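Local coordinates for protein tryptophane-5-halogenase (Microbispora sp. ATCC PTA-5024, PDB 5UAO) that probably uses FAD to chlorinate a tryptophan of the NAI-107 lanthipeptide at the indole 5-position during biosynthesis of the antibiotic, at residues 276-288 with 294-306. Residues are numbered along the deposited sequence; the frame is centred on the assembly and turned at random.
Sequences ATTMNAGWCWTIP and HLGYVFSSAAIDP
The antiparallel hairpin of strands 282-288 and 293-299 carries an FAD-pocket residue, Trp285, whose indole lies flat across its partner strand at Gly296. CA of Gly296 sits 3.5 Å from the centroid of the six-membered ring, almost on its normal, a CH-pi contact; glycine suits this position because a CB would run into the ring. With CG set between backbone N and carbonyl carbon (chi1 76°), the indole folds over the neighbouring strand, and a water accepts weakly from NE1 while donating to Leu295 O. The bound FAD touches the same indole. Val298 projects from the same face of the sheet as Trp283 and Trp285: its CB rests over the five-membered ring of Trp283, and its CG2 meets the rim of Trp285 at CZ3 (3.7 Å), so one branched residue fits against both indoles. NE1 of Trp283 is hydrogen-bonded to Glu352 OE1.

Three hydrogen-bonded pairs, Trp283-Val298, Trp285-Gly296 and Ile287-His294, join these central strands of a mixed sheet in the tryptophan halogenase fold. At Trp283-Val298 the bonds measure 2.9 Å from Trp283 N to Val298 O and 2.8 Å from Val298 N to Trp283 O. On the opposite face of the sheet, with Cys284 and Tyr297, Met279 bends at chi2 and chi3 to bring CE over the Tyr297 ring, 3.9 Å from its centroid, with SD farther above it in a Met-aromatic contact. The phenol reaches the turn at Asn280 and Ala281 that leads into strand 282-288, where Tyr297 OH accepts from Ala281 N (3.1 Å) and is also hydrogen-bonded to Glu312 OE1. Beyond the strand, Ser300 N donates to Ala281 O (3.1 Å), while the methyl of Ala281, a small side chain, packs on Ile304 (CB to CG2 3.6 Å).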
loop_
_atom_site.group_PDB
_atom_site.type_symbol
_atom_site.label_atom_id
_atom_site.label_comp_id
_atom_site.label_asym_id
_atom_site.label_seq_id
_atom_site.Cartn_x
_atom_site.Cartn_y
_atom_site.Cartn_z
ATOM N N ALA A 276 27.972 -1.710 -10.610
ATOM C CA ALA A 276 28.093 -0.461 -9.859
ATOM C C ALA A 276 29.331 -0.582 -9.007
ATOM O O ALA A 276 29.388 -1.438 -8.099
ATOM C CB ALA A 276 26.886 -0.275 -8.971
ATOM N N THR A 277 30.321 0.265 -9.322
ATOM C CA THR A 277 31.654 0.176 -8.721
ATOM C C THR A 277 31.922 1.414 -7.875
ATOM O O THR A 277 31.858 2.539 -8.397
ATOM C CB THR A 277 32.701 0.079 -9.875
ATOM O OG1 THR A 277 32.485 -1.124 -10.647
ATOM C CG2 THR A 277 34.077 0.041 -9.414
ATOM N N THR A 278 32.334 1.221 -6.645
ATOM C CA THR A 278 32.618 2.355 -5.756
ATOM C C THR A 278 33.904 3.048 -6.271
ATOM O O THR A 278 34.849 2.363 -6.647
ATOM C CB THR A 278 32.825 1.883 -4.351
ATOM O OG1 THR A 278 31.652 1.241 -3.840
ATOM C CG2 THR A 278 33.100 3.058 -3.364
ATOM N N MET A 279 33.900 4.391 -6.276
ATOM C CA MET A 279 34.951 5.220 -6.786
ATOM C C MET A 279 35.271 6.229 -5.655
ATOM O O MET A 279 34.623 6.219 -4.601
ATOM C CB MET A 279 34.501 5.976 -8.047
ATOM C CG MET A 279 34.076 5.100 -9.256
ATOM S SD MET A 279 35.515 4.256 -9.948
ATOM C CE MET A 279 36.106 5.534 -11.031
ATOM N N ASN A 280 36.306 7.021 -5.842
ATOM C CA ASN A 280 36.784 7.863 -4.721
ATOM C C ASN A 280 35.791 8.942 -4.307
ATOM O O ASN A 280 35.722 9.323 -3.134
ATOM C CB ASN A 280 38.136 8.499 -5.072
ATOM C CG ASN A 280 39.282 7.466 -5.153
ATOM O OD1 ASN A 280 39.217 6.429 -4.539
ATOM N ND2 ASN A 280 40.345 7.799 -5.896
ATOM N N ALA A 281 35.057 9.453 -5.281
ATOM C CA ALA A 281 34.094 10.540 -5.038
ATOM C C ALA A 281 32.718 10.225 -5.630
ATOM O O ALA A 281 32.000 11.151 -6.074
ATOM C CB ALA A 281 34.655 11.786 -5.667
ATOM N N GLY A 282 32.290 8.949 -5.569
ATOM C CA GLY A 282 31.026 8.521 -6.174
ATOM C C GLY A 282 31.139 7.089 -6.637
ATOM O O GLY A 282 31.710 6.259 -5.910
ATOM N N TRP A 283 30.625 6.804 -7.834
ATOM C CA TRP A 283 30.623 5.412 -8.287
ATOM C C TRP A 283 30.512 5.392 -9.799
ATOM O O TRP A 283 30.067 6.377 -10.417
ATOM C CB TRP A 283 29.429 4.638 -7.612
ATOM C CG TRP A 283 28.052 5.147 -8.054
ATOM C CD1 TRP A 283 27.403 6.244 -7.589
ATOM C CD2 TRP A 283 27.241 4.649 -9.137
ATOM N NE1 TRP A 283 26.225 6.442 -8.281
ATOM C CE2 TRP A 283 26.097 5.463 -9.221
ATOM C CE3 TRP A 283 27.329 3.507 -9.981
ATOM C CZ2 TRP A 283 25.077 5.234 -10.150
ATOM C CZ3 TRP A 283 26.313 3.270 -10.882
ATOM C CH2 TRP A 283 25.191 4.120 -10.957
ATOM N N CYS A 284 30.790 4.222 -10.401
ATOM C CA CYS A 284 30.834 4.125 -11.829
ATOM C C CYS A 284 29.982 2.951 -12.315
ATOM O O CYS A 284 30.071 1.873 -11.776
ATOM C CB CYS A 284 32.306 3.992 -12.326
ATOM S SG CYS A 284 32.497 4.087 -14.119
ATOM N N TRP A 285 29.128 3.192 -13.285
ATOM C CA TRP A 285 28.322 2.101 -13.909
ATOM C C TRP A 285 29.075 1.495 -15.039
ATOM O O TRP A 285 29.866 2.190 -15.704
ATOM C CB TRP A 285 26.962 2.591 -14.397
ATOM C CG TRP A 285 26.895 3.393 -15.685
ATOM C CD1 TRP A 285 27.022 2.927 -16.964
ATOM C CD2 TRP A 285 26.584 4.776 -15.806
ATOM N NE1 TRP A 285 26.840 3.955 -17.869
ATOM C CE2 TRP A 285 26.519 5.087 -17.167
ATOM C CE3 TRP A 285 26.354 5.773 -14.894
ATOM C CZ2 TRP A 285 26.236 6.376 -17.631
ATOM C CZ3 TRP A 285 26.038 7.061 -15.363
ATOM C CH2 TRP A 285 26.040 7.356 -16.681
ATOM N N THR A 286 28.750 0.224 -15.301
ATOM C CA THR A 286 29.177 -0.490 -16.486
ATOM C C THR A 286 27.952 -1.197 -17.051
ATOM O O THR A 286 27.402 -2.115 -16.401
ATOM C CB THR A 286 30.260 -1.550 -16.188
ATOM O OG1 THR A 286 31.435 -0.957 -15.621
ATOM C CG2 THR A 286 30.701 -2.234 -17.496
ATOM N N ILE A 287 27.519 -0.748 -18.232
ATOM C CA ILE A 287 26.314 -1.224 -18.908
ATOM C C ILE A 287 26.767 -1.830 -20.258
ATOM O O ILE A 287 27.126 -1.070 -21.178
ATOM C CB ILE A 287 25.290 -0.057 -19.097
ATOM C CG1 ILE A 287 24.721 0.354 -17.738
ATOM C CG2 ILE A 287 24.198 -0.456 -20.068
ATOM C CD1 ILE A 287 23.932 1.640 -17.756
ATOM N N PRO A 288 26.734 -3.169 -20.395
ATOM C CA PRO A 288 27.120 -3.820 -21.670
ATOM C C PRO A 288 26.166 -3.522 -22.816
ATOM O O PRO A 288 24.944 -3.592 -22.625
ATOM C CB PRO A 288 27.044 -5.297 -21.306
ATOM C CG PRO A 288 27.458 -5.309 -19.889
ATOM C CD PRO A 288 26.710 -4.153 -19.303
ATOM N N HIS A 294 29.469 0.450 -21.875
ATOM C CA HIS A 294 29.194 1.864 -21.658
ATOM C C HIS A 294 29.364 2.174 -20.151
ATOM O O HIS A 294 28.777 1.538 -19.276
ATOM C CB HIS A 294 27.832 2.226 -22.112
ATOM C CG HIS A 294 27.656 2.182 -23.583
ATOM N ND1 HIS A 294 26.540 2.696 -24.199
ATOM C CD2 HIS A 294 28.456 1.727 -24.576
ATOM C CE1 HIS A 294 26.681 2.616 -25.515
ATOM N NE2 HIS A 294 27.783 1.935 -25.756
ATOM N N LEU A 295 30.202 3.151 -19.865
ATOM C CA LEU A 295 30.542 3.465 -18.495
ATOM C C LEU A 295 30.148 4.906 -18.142
ATOM O O LEU A 295 30.125 5.792 -18.995
ATOM C CB LEU A 295 32.051 3.258 -18.292
ATOM C CG LEU A 295 32.470 1.853 -17.938
ATOM C CD1 LEU A 295 32.340 0.891 -19.078
ATOM C CD2 LEU A 295 33.932 1.888 -17.548
ATOM N N GLY A 296 29.930 5.137 -16.844
ATOM C CA GLY A 296 29.748 6.484 -16.337
ATOM C C GLY A 296 30.120 6.628 -14.875
ATOM O O GLY A 296 29.593 5.928 -14.007
ATOM N N TYR A 297 31.047 7.532 -14.624
ATOM C CA TYR A 297 31.452 7.884 -13.265
ATOM C C TYR A 297 30.603 9.050 -12.787
ATOM O O TYR A 297 30.723 10.193 -13.227
ATOM C CB TYR A 297 32.925 8.247 -13.264
ATOM C CG TYR A 297 33.529 8.626 -11.972
ATOM C CD1 TYR A 297 32.844 8.502 -10.762
ATOM C CD2 TYR A 297 34.883 9.004 -11.922
ATOM C CE1 TYR A 297 33.455 8.840 -9.566
ATOM C CE2 TYR A 297 35.483 9.301 -10.729
ATOM C CZ TYR A 297 34.791 9.178 -9.566
ATOM O OH TYR A 297 35.410 9.486 -8.369
ATOM N N VAL A 298 29.671 8.674 -11.936
ATOM C CA VAL A 298 28.796 9.581 -11.233
ATOM C C VAL A 298 29.538 10.079 -9.988
ATOM O O VAL A 298 29.951 9.299 -9.130
ATOM C CB VAL A 298 27.488 8.808 -10.804
ATOM C CG1 VAL A 298 26.634 9.626 -9.839
ATOM C CG2 VAL A 298 26.635 8.463 -12.028
ATOM N N PHE A 299 29.665 11.364 -9.873
ATOM C CA PHE A 299 30.505 11.956 -8.785
ATOM C C PHE A 299 29.863 13.217 -8.209
ATOM O O PHE A 299 29.007 13.825 -8.865
ATOM C CB PHE A 299 31.953 12.271 -9.295
ATOM C CG PHE A 299 32.046 13.237 -10.430
ATOM C CD1 PHE A 299 31.869 12.813 -11.746
ATOM C CD2 PHE A 299 32.409 14.543 -10.233
ATOM C CE1 PHE A 299 32.004 13.711 -12.796
ATOM C CE2 PHE A 299 32.497 15.462 -11.268
ATOM C CZ PHE A 299 32.315 15.047 -12.566
ATOM N N SER A 300 30.333 13.628 -7.014
ATOM C CA SER A 300 30.088 14.975 -6.459
ATOM C C SER A 300 31.101 15.962 -6.952
ATOM O O SER A 300 32.318 15.849 -6.637
ATOM C CB SER A 300 30.223 14.966 -4.948
ATOM O OG SER A 300 30.228 16.346 -4.544
ATOM N N SER A 301 30.651 16.947 -7.719
ATOM C CA SER A 301 31.569 17.952 -8.258
ATOM C C SER A 301 32.201 18.797 -7.094
ATOM O O SER A 301 33.288 19.361 -7.231
ATOM C CB SER A 301 30.880 18.846 -9.289
ATOM O OG SER A 301 29.903 19.613 -8.645
ATOM N N ALA A 302 31.559 18.785 -5.931
ATOM C CA ALA A 302 32.141 19.456 -4.767
ATOM C C ALA A 302 33.384 18.715 -4.289
ATOM O O ALA A 302 34.267 19.310 -3.642
ATOM C CB ALA A 302 31.097 19.553 -3.668
ATOM N N ALA A 303 33.477 17.426 -4.636
ATOM C CA ALA A 303 34.543 16.555 -4.089
ATOM C C ALA A 303 35.680 16.342 -5.059
ATOM O O ALA A 303 36.752 16.045 -4.621
ATOM C CB ALA A 303 33.985 15.202 -3.647
ATOM N N ILE A 304 35.463 16.520 -6.363
ATOM C CA ILE A 304 36.471 16.232 -7.357
ATOM C C ILE A 304 36.169 17.046 -8.610
ATOM O O ILE A 304 35.033 17.180 -8.995
ATOM C CB ILE A 304 36.515 14.686 -7.694
ATOM C CG1 ILE A 304 37.667 14.336 -8.644
ATOM C CG2 ILE A 304 35.232 14.190 -8.330
ATOM C CD1 ILE A 304 38.056 12.849 -8.636
ATOM N N ASP A 305 37.196 17.600 -9.241
ATOM C CA ASP A 305 37.035 18.317 -10.504
ATOM C C ASP A 305 36.728 17.281 -11.620
ATOM O O ASP A 305 37.272 16.165 -11.574
ATOM C CB ASP A 305 38.356 19.088 -10.784
ATOM C CG ASP A 305 38.392 19.757 -12.179
ATOM O OD1 ASP A 305 38.822 19.107 -13.195
ATOM O OD2 ASP A 305 38.002 20.940 -12.259
ATOM N N PRO A 306 35.932 17.653 -12.645
ATOM C CA PRO A 306 35.612 16.716 -13.698
ATOM C C PRO A 306 36.796 16.073 -14.433
ATOM O O PRO A 306 36.719 14.889 -14.783
ATOM C CB PRO A 306 34.771 17.553 -14.678
ATOM C CG PRO A 306 34.160 18.583 -13.867
ATOM C CD PRO A 306 35.151 18.895 -12.799
HETATM O O HOH W 1 27.829 5.547 -20.702
#